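Polysaccharide Lyase Family 6 (Bacteroides cellulosilyticus, PDB 6QPS) cleaves mannuronic acid-containing alginate, probably by beta-elimination, as a calcium-binding enzyme of polysaccharide lyase family 6. Local coordinates at residues 159-164 against 189-195; 197-201 against 446-450; 109-113 against 142-146; 279-283 against 439-443. One frame throughout, in Å; residues are numbered along the deposited sequence.

Contact 1: 159-164 against 189-195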
loop_
_atom_site.group_PDB
_atom_site.type_symbol
_atom_site.label_atom_id
_atom_site.label_comp_id
_atom_site.label_asym_id
_atom_site.label_seq_id
_atom_site.Cartn_x
_atom_site.Cartn_y
_atom_site.Cartn_z
ATOM N N LEU A 159 1.946 8.597 -8.690
ATOM C CA LEU A 159 2.484 7.857 -9.818
ATOM C C LEU A 159 1.554 7.963 -11.027
ATOM O O LEU A 159 0.322 7.856 -10.904
ATOM C CB LEU A 159 2.682 6.399 -9.406
ATOM C CG LEU A 159 3.947 6.045 -8.622
ATOM C CD1 LEU A 159 3.912 4.629 -8.056
ATOM C CD2 LEU A 159 5.185 6.179 -9.548
ATOM N N ARG A 160 2.165 8.212 -12.191
ATOM C CA ARG A 160 1.520 8.298 -13.500
ATOM C C ARG A 160 2.424 7.560 -14.480
ATOM O O ARG A 160 3.552 7.202 -14.145
ATOM C CB ARG A 160 1.408 9.760 -13.971
ATOM C CG ARG A 160 0.928 10.758 -12.892
ATOM C CD ARG A 160 -0.467 11.196 -13.074
ATOM N NE ARG A 160 -0.792 12.277 -12.146
ATOM C CZ ARG A 160 -2.000 12.799 -11.988
ATOM N NH1 ARG A 160 -3.038 12.341 -12.677
ATOM N NH2 ARG A 160 -2.161 13.789 -11.105
ATOM N N GLY A 161 1.980 7.422 -15.724
ATOM C CA GLY A 161 2.867 6.875 -16.746
ATOM C C GLY A 161 3.064 5.371 -16.617
ATOM O O GLY A 161 2.143 4.609 -16.317
ATOM N N THR A 162 4.286 4.925 -16.916
ATOM C CA THR A 162 4.607 3.505 -16.980
ATOM C C THR A 162 6.019 3.258 -16.450
ATOM O O THR A 162 6.914 4.107 -16.560
ATOM C CB THR A 162 4.516 2.949 -18.429
ATOM O OG1 THR A 162 5.410 3.688 -19.271
ATOM C CG2 THR A 162 3.108 3.038 -18.992
ATOM N N ASN A 163 6.204 2.069 -15.879
ATOM C CA ASN A 163 7.521 1.548 -15.547
ATOM C C ASN A 163 8.284 2.457 -14.596
ATOM O O ASN A 163 9.510 2.543 -14.677
ATOM C CB ASN A 163 8.370 1.312 -16.805
ATOM C CG ASN A 163 7.700 0.389 -17.800
ATOM O OD1 ASN A 163 7.183 0.832 -18.832
ATOM N ND2 ASN A 163 7.695 -0.902 -17.494
ATOM N N ASN A 164 7.606 3.128 -13.670
ATOM C CA ASN A 164 8.284 3.930 -12.663
ATOM C C ASN A 164 8.466 3.109 -11.391
ATOM O O ASN A 164 7.863 2.043 -11.221
ATOM C CB ASN A 164 7.498 5.215 -12.404
ATOM C CG ASN A 164 7.442 6.104 -13.650
ATOM O OD1 ASN A 164 8.448 6.274 -14.348
ATOM N ND2 ASN A 164 6.274 6.682 -13.926
ATOM N N ASN A 189 -4.062 5.653 -19.940
ATOM C CA ASN A 189 -2.804 5.343 -19.250
ATOM C C ASN A 189 -3.143 4.659 -17.927
ATOM O O ASN A 189 -3.153 5.270 -16.856
ATOM C CB ASN A 189 -1.968 6.605 -19.043
ATOM C CG ASN A 189 -0.730 6.362 -18.214
ATOM O OD1 ASN A 189 -0.454 7.068 -17.248
ATOM N ND2 ASN A 189 0.031 5.338 -18.580
ATOM N N HIS A 190 -3.408 3.350 -18.000
ATOM C CA HIS A 190 -3.746 2.568 -16.812
ATOM C C HIS A 190 -2.798 1.407 -16.558
ATOM O O HIS A 190 -2.497 1.103 -15.400
ATOM C CB HIS A 190 -5.196 2.040 -16.886
ATOM C CG HIS A 190 -5.511 1.256 -18.130
ATOM N ND1 HIS A 190 -5.294 -0.102 -18.232
ATOM C CD2 HIS A 190 -6.041 1.638 -19.317
ATOM C CE1 HIS A 190 -5.678 -0.522 -19.426
ATOM N NE2 HIS A 190 -6.118 0.517 -20.109
ATOM N N LEU A 191 -2.311 0.743 -17.605
ATOM C CA LEU A 191 -1.464 -0.441 -17.443
ATOM C C LEU A 191 -0.041 0.058 -17.223
ATOM O O LEU A 191 0.623 0.495 -18.169
ATOM C CB LEU A 191 -1.612 -1.360 -18.654
ATOM C CG LEU A 191 -1.521 -2.852 -18.269
ATOM C CD1 LEU A 191 -1.997 -3.799 -19.360
ATOM C CD2 LEU A 191 -0.124 -3.262 -17.869
ATOM N N ASN A 192 0.401 0.094 -15.963
ATOM C CA ASN A 192 1.620 0.820 -15.587
ATOM C C ASN A 192 2.836 -0.047 -15.323
ATOM O O ASN A 192 3.954 0.383 -15.600
ATOM C CB ASN A 192 1.386 1.735 -14.380
ATOM C CG ASN A 192 0.715 1.036 -13.226
ATOM O OD1 ASN A 192 1.342 0.317 -12.438
ATOM N ND2 ASN A 192 -0.580 1.285 -13.091
ATOM N N ASN A 193 2.672 -1.234 -14.748
ATOM C CA ASN A 193 3.826 -2.029 -14.334
ATOM C C ASN A 193 4.753 -1.217 -13.424
ATOM O O ASN A 193 5.985 -1.375 -13.454
ATOM C CB ASN A 193 4.602 -2.567 -15.538
ATOM C CG ASN A 193 3.873 -3.665 -16.271
ATOM O OD1 ASN A 193 3.820 -4.812 -15.803
ATOM N ND2 ASN A 193 3.283 -3.329 -17.413
ATOM N N HIS A 194 4.190 -0.356 -12.577
ATOM C CA HIS A 194 5.040 0.333 -11.616
ATOM C C HIS A 194 5.484 -0.648 -10.529
ATOM O O HIS A 194 4.802 -1.640 -10.235
ATOM C CB HIS A 194 4.324 1.487 -10.903
ATOM C CG HIS A 194 3.880 2.607 -11.786
ATOM N ND1 HIS A 194 4.650 3.137 -12.805
ATOM C CD2 HIS A 194 2.733 3.329 -11.760
ATOM C CE1 HIS A 194 3.983 4.123 -13.368
ATOM N NE2 HIS A 194 2.827 4.270 -12.744
ATOM N N LEU A 195 6.601 -0.330 -9.872
ATOM C CA LEU A 195 7.127 -1.123 -8.764
ATOM C C LEU A 195 7.329 -0.245 -7.532
ATOM O O LEU A 195 8.001 0.788 -7.602
ATOM C CB LEU A 195 8.441 -1.784 -9.185
ATOM C CG LEU A 195 9.155 -2.620 -8.121
ATOM C CD1 LEU A 195 8.301 -3.798 -7.626
ATOM C CD2 LEU A 195 10.516 -3.100 -8.618
HETATM O O HOH W 1 0.201 5.306 -12.941
HETATM O O HOH W 2 -0.660 4.327 -15.395
HETATM O O HOH W 3 8.579 -1.852 -14.362
#
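The amide of N189 grips the backbone of G161 at two points, carried there by a first torsion that sets CG anti to the backbone N (chi1 174°). N189 OD1 accepts from G161 N at 2.9 Å on a lone pair in the carbonyl plane, though the bond is bent (138° at the hydrogen); N189 ND2 gives a proton to G161 O at 3.2 Å from above that carbonyl's plane. With an alanine here, the G161 N-H would probably lose its acceptor and G161 O one of its donors. Two backbone bonds continue the pairing: N163 N to N192 O at 2.8 Å, close to linear at 170°, and L195 N to N164 O at 3.0 Å. The imidazole of H194 works through both rim and face. H194 ND1 accepts from N164 N at 3.1 Å near the ring plane, while L159 CD2 sits over the centre of one face, 4.3 Å from the H194 ring centroid, and N192 CB lies against the opposite face. H194 N binds N192 OD1 in an Asx turn, and T229 also bonds to that oxygen. Loops in this relation, leading into the parallel strands 165-167 and 195-197, are typical of successive coils of a parallel beta-helix.

Contact 2: 197-201 against 446-450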
loop_
_atom_site.group_PDB
_atom_site.type_symbol
_atom_site.label_atom_id
_atom_site.label_comp_id
_atom_site.label_asym_id
_atom_site.label_seq_id
_atom_site.Cartn_x
_atom_site.Cartn_y
_atom_site.Cartn_z
ATOM N N ASP A 197 8.787 -0.898 -3.853
ATOM C CA ASP A 197 9.502 -1.951 -3.146
ATOM C C ASP A 197 10.490 -1.419 -2.112
ATOM O O ASP A 197 11.133 -0.378 -2.287
ATOM C CB ASP A 197 10.244 -2.895 -4.130
ATOM C CG ASP A 197 11.406 -2.216 -4.849
ATOM O OD1 ASP A 197 11.170 -1.380 -5.729
ATOM O OD2 ASP A 197 12.585 -2.500 -4.497
ATOM N N HIS A 198 10.640 -2.178 -1.032
ATOM C CA HIS A 198 11.644 -1.901 0.004
ATOM C C HIS A 198 11.478 -0.524 0.648
ATOM O O HIS A 198 12.455 0.061 1.126
ATOM C CB HIS A 198 13.079 -2.091 -0.506
ATOM C CG HIS A 198 13.356 -3.471 -1.003
ATOM N ND1 HIS A 198 13.715 -4.524 -0.183
ATOM C CD2 HIS A 198 13.333 -3.967 -2.258
ATOM C CE1 HIS A 198 13.910 -5.604 -0.923
ATOM N NE2 HIS A 198 13.664 -5.300 -2.185
ATOM N N ASN A 199 10.249 -0.012 0.705
ATOM C CA ASN A 199 9.990 1.250 1.390
ATOM C C ASN A 199 9.510 0.996 2.809
ATOM O O ASN A 199 8.972 -0.073 3.131
ATOM C CB ASN A 199 8.928 2.044 0.636
ATOM C CG ASN A 199 9.326 2.313 -0.770
ATOM O OD1 ASN A 199 10.222 3.103 -1.043
ATOM N ND2 ASN A 199 8.647 1.668 -1.694
ATOM N N PHE A 200 9.742 1.986 3.672
ATOM C CA PHE A 200 9.255 1.997 5.046
ATOM C C PHE A 200 8.201 3.102 5.156
ATOM O O PHE A 200 8.529 4.299 5.137
ATOM C CB PHE A 200 10.422 2.220 6.018
ATOM C CG PHE A 200 10.106 1.882 7.468
ATOM C CD1 PHE A 200 9.354 2.740 8.249
ATOM C CD2 PHE A 200 10.571 0.704 8.027
ATOM C CE1 PHE A 200 9.084 2.427 9.577
ATOM C CE2 PHE A 200 10.295 0.389 9.345
ATOM C CZ PHE A 200 9.545 1.248 10.103
ATOM N N PHE A 201 6.942 2.695 5.254
ATOM C CA PHE A 201 5.824 3.617 5.451
ATOM C C PHE A 201 5.605 3.675 6.961
ATOM O O PHE A 201 5.134 2.707 7.560
ATOM C CB PHE A 201 4.581 3.119 4.712
ATOM C CG PHE A 201 4.741 3.057 3.212
ATOM C CD1 PHE A 201 5.126 1.882 2.613
ATOM C CD2 PHE A 201 4.513 4.161 2.403
ATOM C CE1 PHE A 201 5.294 1.793 1.251
ATOM C CE2 PHE A 201 4.656 4.074 1.012
ATOM C CZ PHE A 201 5.058 2.891 0.444
ATOM N N PHE A 446 15.503 -5.809 7.125
ATOM C CA PHE A 446 16.911 -5.453 7.141
ATOM C C PHE A 446 17.407 -4.905 5.817
ATOM O O PHE A 446 18.566 -4.494 5.752
ATOM C CB PHE A 446 17.746 -6.610 7.662
ATOM C CG PHE A 446 17.438 -6.954 9.090
ATOM C CD1 PHE A 446 16.955 -8.210 9.419
ATOM C CD2 PHE A 446 17.622 -6.016 10.102
ATOM C CE1 PHE A 446 16.681 -8.533 10.728
ATOM C CE2 PHE A 446 17.328 -6.326 11.409
ATOM C CZ PHE A 446 16.863 -7.589 11.727
ATOM N N THR A 447 16.535 -4.802 4.808
ATOM C CA THR A 447 16.857 -4.214 3.518
ATOM C C THR A 447 15.911 -3.067 3.147
ATOM O O THR A 447 15.849 -2.668 1.978
ATOM C CB THR A 447 16.783 -5.348 2.489
ATOM O OG1 THR A 447 16.887 -4.809 1.179
ATOM C CG2 THR A 447 15.469 -6.154 2.685
ATOM N N VAL A 448 15.174 -2.533 4.106
ATOM C CA VAL A 448 14.119 -1.553 3.859
ATOM C C VAL A 448 14.631 -0.154 4.158
ATOM O O VAL A 448 15.349 0.061 5.140
ATOM C CB VAL A 448 12.884 -1.886 4.729
ATOM C CG1 VAL A 448 13.127 -1.597 6.188
ATOM C CG2 VAL A 448 11.667 -1.137 4.232
ATOM N N GLY A 449 14.220 0.811 3.334
ATOM C CA GLY A 449 14.400 2.209 3.637
ATOM C C GLY A 449 15.772 2.771 3.346
ATOM O O GLY A 449 16.687 2.059 2.932
ATOM N N PRO A 450 15.933 4.088 3.581
ATOM C CA PRO A 450 17.247 4.744 3.438
ATOM C C PRO A 450 18.093 4.647 4.702
ATOM O O PRO A 450 17.689 5.148 5.757
ATOM C CB PRO A 450 16.881 6.201 3.130
ATOM C CG PRO A 450 15.508 6.380 3.804
ATOM C CD PRO A 450 14.842 5.027 3.910
#
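V448 pushes its two methyl groups against the backbone of 198-199 and the side chain of F200, and its path gives the contact its shape. At the root, V448 CA makes a CA-H...O contact with H198 O at 3.6 Å, and V448 CB stands 4.1 Å from the same H198 O. From there the branches part. CG1 lies between the backbone N and the carbonyl carbon (chi1 71°), which leaves CG2 anti to N. V448 CG2 presses on the next peptide and comes within 3.1 Å of N199 O, which is tight packing for a methyl group. V448 CG1 takes the other course and meets F200 CD2 at 3.9 Å, near the plane of the phenyl ring, so that the ring presents its edge and not its face.

One backbone bond ties the two segments: G449 N donates to H198 O at 2.9 Å, with 164° at the hydrogen and the donor tilted 27° from the carbonyl plane. H198 O is thus approached by both V448 CA and G449 N. The H198 ring crosses the T447 side chain obliquely, H198 ND1 lying 3.7 Å from T447 CG2.

The segment 446-450 links helix 433-445 to helix 454-465 and passes alongside residues 198-199, just before strand 200-201. The ring of F200 also touches L456, N459 and V460 of helix 454-465, H198 stacks on H168, and V448 reaches V235 of strand 230-237, so the connection is seated between the C-terminal helices and the beta-helix wall.

Contact 3: 109-113 against 142-146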
loop_
_atom_site.group_PDB
_atom_site.type_symbol
_atom_site.label_atom_id
_atom_site.label_comp_id
_atom_site.label_asym_id
_atom_site.label_seq_id
_atom_site.Cartn_x
_atom_site.Cartn_y
_atom_site.Cartn_z
ATOM N N ALA A 109 8.176 20.275 3.942
ATOM C CA ALA A 109 7.702 20.811 2.671
ATOM C C ALA A 109 6.227 20.450 2.542
ATOM O O ALA A 109 5.712 19.626 3.299
ATOM C CB ALA A 109 8.472 20.162 1.517
ATOM N N TRP A 110 5.530 21.094 1.606
ATOM C CA TRP A 110 4.122 20.770 1.413
ATOM C C TRP A 110 3.660 21.234 0.036
ATOM O O TRP A 110 4.294 22.075 -0.608
ATOM C CB TRP A 110 3.230 21.397 2.497
ATOM C CG TRP A 110 3.296 22.899 2.543
ATOM C CD1 TRP A 110 2.543 23.766 1.819
ATOM C CD2 TRP A 110 4.157 23.702 3.358
ATOM N NE1 TRP A 110 2.884 25.061 2.114
ATOM C CE2 TRP A 110 3.867 25.054 3.065
ATOM C CE3 TRP A 110 5.132 23.412 4.314
ATOM C CZ2 TRP A 110 4.522 26.114 3.695
ATOM C CZ3 TRP A 110 5.780 24.469 4.939
ATOM C CH2 TRP A 110 5.477 25.799 4.619
ATOM N N ALA A 111 2.525 20.681 -0.386
ATOM C CA ALA A 111 1.992 20.965 -1.711
ATOM C C ALA A 111 1.398 22.359 -1.802
ATOM O O ALA A 111 0.645 22.803 -0.924
ATOM C CB ALA A 111 0.903 19.960 -2.053
ATOM N N ILE A 112 1.720 23.050 -2.900
ATOM C CA ILE A 112 1.055 24.311 -3.209
ATOM C C ILE A 112 -0.438 24.090 -3.381
ATOM O O ILE A 112 -1.262 24.806 -2.798
ATOM C CB ILE A 112 1.707 24.993 -4.427
ATOM C CG1 ILE A 112 3.058 25.593 -3.999
ATOM C CG2 ILE A 112 0.780 26.103 -4.964
ATOM C CD1 ILE A 112 3.877 26.140 -5.151
ATOM N N GLY A 113 -0.807 23.097 -4.174
ATOM C CA GLY A 113 -2.197 22.706 -4.293
ATOM C C GLY A 113 -2.449 21.306 -3.755
ATOM O O GLY A 113 -2.281 21.058 -2.560
ATOM N N ASP A 142 1.101 20.951 5.088
ATOM C CA ASP A 142 0.832 22.365 4.849
ATOM C C ASP A 142 0.308 22.996 6.125
ATOM O O ASP A 142 -0.742 22.572 6.631
ATOM C CB ASP A 142 -0.225 22.476 3.751
ATOM C CG ASP A 142 -0.487 23.909 3.306
ATOM O OD1 ASP A 142 -0.043 24.856 3.993
ATOM O OD2 ASP A 142 -1.143 24.070 2.247
ATOM N N PRO A 143 0.975 24.017 6.661
ATOM C CA PRO A 143 0.441 24.680 7.864
ATOM C C PRO A 143 -0.935 25.295 7.663
ATOM O O PRO A 143 -1.641 25.538 8.653
ATOM C CB PRO A 143 1.490 25.756 8.188
ATOM C CG PRO A 143 2.696 25.435 7.371
ATOM C CD PRO A 143 2.228 24.635 6.180
ATOM N N GLN A 144 -1.326 25.581 6.420
ATOM C CA GLN A 144 -2.607 26.208 6.116
ATOM C C GLN A 144 -3.706 25.195 5.818
ATOM O O GLN A 144 -4.851 25.591 5.575
ATOM C CB GLN A 144 -2.456 27.165 4.927
ATOM C CG GLN A 144 -1.595 28.386 5.232
ATOM C CD GLN A 144 -2.094 29.179 6.425
ATOM O OE1 GLN A 144 -3.298 29.371 6.600
ATOM N NE2 GLN A 144 -1.166 29.639 7.259
ATOM N N LYS A 145 -3.386 23.909 5.829
ATOM C CA LYS A 145 -4.386 22.854 5.784
ATOM C C LYS A 145 -4.559 22.291 7.192
ATOM O O LYS A 145 -3.616 22.256 7.986
ATOM C CB LYS A 145 -3.961 21.750 4.807
ATOM C CG LYS A 145 -3.778 22.219 3.355
ATOM C CD LYS A 145 -3.504 21.056 2.400
ATOM C CE LYS A 145 -3.384 21.519 0.955
ATOM N NZ LYS A 145 -1.992 21.884 0.540
ATOM N N GLY A 146 -5.783 21.869 7.509
ATOM C CA GLY A 146 -6.080 21.367 8.835
ATOM C C GLY A 146 -5.857 19.870 8.975
ATOM O O GLY A 146 -5.753 19.141 7.996
HETATM O O HOH W 4 0.125 25.476 0.049
#
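W110 and P143 cross at about a right angle, the proline lying over one face of the indole. P143 CD stands 3.4 Å from the centroid of the six-membered ring of W110, only 6° off its normal, a well-centred CH-pi contact. On the same face D142 CA lies 3.8 Å from the centroid of the W110 five-membered ring, closer to the rim. The D142 carboxylate is turned nearly parallel to the indole, 14° between planes, with D142 CG 3.4 Å from W110 CD1; its nearness to the indole nitrogen is contact without a bond. The indole and the groups over its face belong to neighbouring coils of the parallel beta-helix: W110 lies one residue before the end of strand 99-111, and D142 opens a type I turn in the loop after strand 131-138. D142 shapes that turn, because its OD1 accepts from Q144 N at 2.8 Å, an Asx turn. D142 OD2 offers its anti lone pair to K145 NZ at 2.9 Å in a salt bridge. The lysine chain runs extended and then bends at its last torsion (chi4 90°), bringing K145 NZ into a hydrogen bond with G113 O at 3.2 Å in the carbonyl plane. E154 gives the same ammonium a second carboxylate, and also receives the D142 backbone N-H.

Contact 4: 279-283 against 439-443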
loop_
_atom_site.group_PDB
_atom_site.type_symbol
_atom_site.label_atom_id
_atom_site.label_comp_id
_atom_site.label_asym_id
_atom_site.label_seq_id
_atom_site.Cartn_x
_atom_site.Cartn_y
_atom_site.Cartn_z
ATOM N N SER A 279 2.140 -14.050 0.479
ATOM C CA SER A 279 3.227 -14.111 1.461
ATOM C C SER A 279 3.396 -12.830 2.257
ATOM O O SER A 279 4.506 -12.521 2.693
ATOM C CB SER A 279 4.568 -14.515 0.836
ATOM O OG SER A 279 4.467 -15.738 0.099
ATOM N N ASN A 280 2.310 -12.089 2.479
ATOM C CA ASN A 280 2.353 -10.933 3.372
ATOM C C ASN A 280 2.240 -11.390 4.821
ATOM O O ASN A 280 1.766 -12.490 5.104
ATOM C CB ASN A 280 1.219 -9.964 3.030
ATOM C CG ASN A 280 1.326 -9.440 1.603
ATOM O OD1 ASN A 280 2.100 -8.535 1.309
ATOM N ND2 ASN A 280 0.583 -10.046 0.690
ATOM N N THR A 281 2.670 -10.518 5.748
ATOM C CA THR A 281 2.703 -10.815 7.173
ATOM C C THR A 281 2.124 -9.632 7.941
ATOM O O THR A 281 2.479 -8.477 7.674
ATOM C CB THR A 281 4.152 -11.077 7.610
ATOM O OG1 THR A 281 4.745 -12.080 6.773
ATOM C CG2 THR A 281 4.218 -11.559 9.068
ATOM N N PHE A 282 1.250 -9.939 8.899
ATOM C CA PHE A 282 0.577 -8.930 9.714
ATOM C C PHE A 282 0.852 -9.250 11.176
ATOM O O PHE A 282 0.519 -10.339 11.649
ATOM C CB PHE A 282 -0.935 -8.882 9.467
ATOM C CG PHE A 282 -1.357 -8.646 8.027
ATOM C CD1 PHE A 282 -1.214 -9.635 7.066
ATOM C CD2 PHE A 282 -1.998 -7.465 7.679
ATOM C CE1 PHE A 282 -1.656 -9.430 5.762
ATOM C CE2 PHE A 282 -2.431 -7.244 6.383
ATOM C CZ PHE A 282 -2.260 -8.230 5.422
ATOM N N ILE A 283 1.453 -8.297 11.898
ATOM C CA ILE A 283 1.779 -8.440 13.321
ATOM C C ILE A 283 1.022 -7.336 14.063
ATOM O O ILE A 283 1.488 -6.197 14.127
ATOM C CB ILE A 283 3.291 -8.343 13.560
ATOM C CG1 ILE A 283 4.053 -9.390 12.728
ATOM C CG2 ILE A 283 3.627 -8.444 15.065
ATOM C CD1 ILE A 283 3.849 -10.833 13.124
ATOM N N GLU A 439 11.506 -15.578 10.398
ATOM C CA GLU A 439 11.999 -15.571 9.024
ATOM C C GLU A 439 11.327 -14.476 8.201
ATOM O O GLU A 439 11.986 -13.771 7.431
ATOM C CB GLU A 439 11.769 -16.934 8.367
ATOM C CG GLU A 439 12.677 -18.034 8.904
ATOM C CD GLU A 439 12.293 -19.417 8.402
ATOM O OE1 GLU A 439 11.376 -19.526 7.556
ATOM O OE2 GLU A 439 12.903 -20.402 8.871
ATOM N N ARG A 440 10.009 -14.332 8.343
ATOM C CA ARG A 440 9.266 -13.344 7.561
ATOM C C ARG A 440 9.674 -11.921 7.927
ATOM O O ARG A 440 9.907 -11.089 7.045
ATOM C CB ARG A 440 7.768 -13.540 7.784
ATOM C CG ARG A 440 7.193 -14.781 7.130
ATOM C CD ARG A 440 5.785 -15.056 7.653
ATOM N NE ARG A 440 5.163 -16.166 6.944
ATOM C CZ ARG A 440 4.328 -16.025 5.914
ATOM N NH1 ARG A 440 3.966 -14.823 5.461
ATOM N NH2 ARG A 440 3.835 -17.114 5.329
ATOM N N ILE A 441 9.778 -11.625 9.222
ATOM C CA ILE A 441 10.174 -10.288 9.655
ATOM C C ILE A 441 11.626 -10.004 9.276
ATOM O O ILE A 441 11.943 -8.946 8.718
ATOM C CB ILE A 441 9.925 -10.136 11.164
ATOM C CG1 ILE A 441 8.425 -10.088 11.449
ATOM C CG2 ILE A 441 10.595 -8.873 11.678
ATOM C CD1 ILE A 441 8.077 -10.301 12.930
ATOM N N ASP A 442 12.527 -10.951 9.548
ATOM C CA ASP A 442 13.926 -10.770 9.163
ATOM C C ASP A 442 14.044 -10.440 7.678
ATOM O O ASP A 442 14.825 -9.564 7.285
ATOM C CB ASP A 442 14.728 -12.035 9.473
ATOM C CG ASP A 442 15.047 -12.204 10.962
ATOM O OD1 ASP A 442 14.649 -11.341 11.773
ATOM O OD2 ASP A 442 15.697 -13.217 11.297
ATOM N N ALA A 443 13.280 -11.133 6.830
ATOM C CA ALA A 443 13.407 -10.893 5.394
ATOM C C ALA A 443 12.932 -9.500 4.998
ATOM O O ALA A 443 13.395 -8.963 3.983
ATOM C CB ALA A 443 12.625 -11.947 4.602
#
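T281 OG1 accepts from R440 NH1 at 3.1 Å along a nearly straight bond, 170° at the hydrogen, and lies only 5° out of the guanidinium plane, at its edge. The bond fastens helix 433-445 to strand 276-283 on the outside of the parallel beta-helix. The hydroxyl also rests against the shaft of the arginine, with R440 CD 3.3 Å and R440 CB 3.5 Å from T281 OG1, so the side chains cross where they meet. R440 has CG anti to the carbonyl carbon (chi1 -72°) and a chain extended from CG to NE, and this brings NH1 to the T281 hydroxyl. Its other nitrogens are held from outside the pair: NE by E436 in a salt bridge, NH2 by D304 O on the next coil. A leucine in place of R440 would probably leave T281 OG1 and D304 O without this donor and E436 without its counter-charge. T281 itself is carried by backbone bonds to N258 and F260. Beyond the polar pair the interface turns apolar: I283 and I441 reach toward each other tip to tip, I283 CG1 and I441 CD1 meeting at 4.1 Å.

How the contacts relate
Contacts 1 and 3 are partly buried and join neighbouring coils of the beta-helix, their segments 25 and 29 residues apart; contacts 2 and 4 are buried and bring the C-terminal helical region against the beta-helix wall, over 245 and 156 residues. Contact 1 relies on backbone and amide bonds round an imidazole, whereas contact 3 rests on an indole face and a lysine hydrogen bond to a backbone carbonyl, that lysine also being held by carboxylates. The helical pair differs too: contact 2 packs a valine and a histidine about one backbone bond, contact 4 one arginine bond beside an isoleucine pair. Their centres lie about 13 Å apart, those of contacts 3 and 4 about 35 Å.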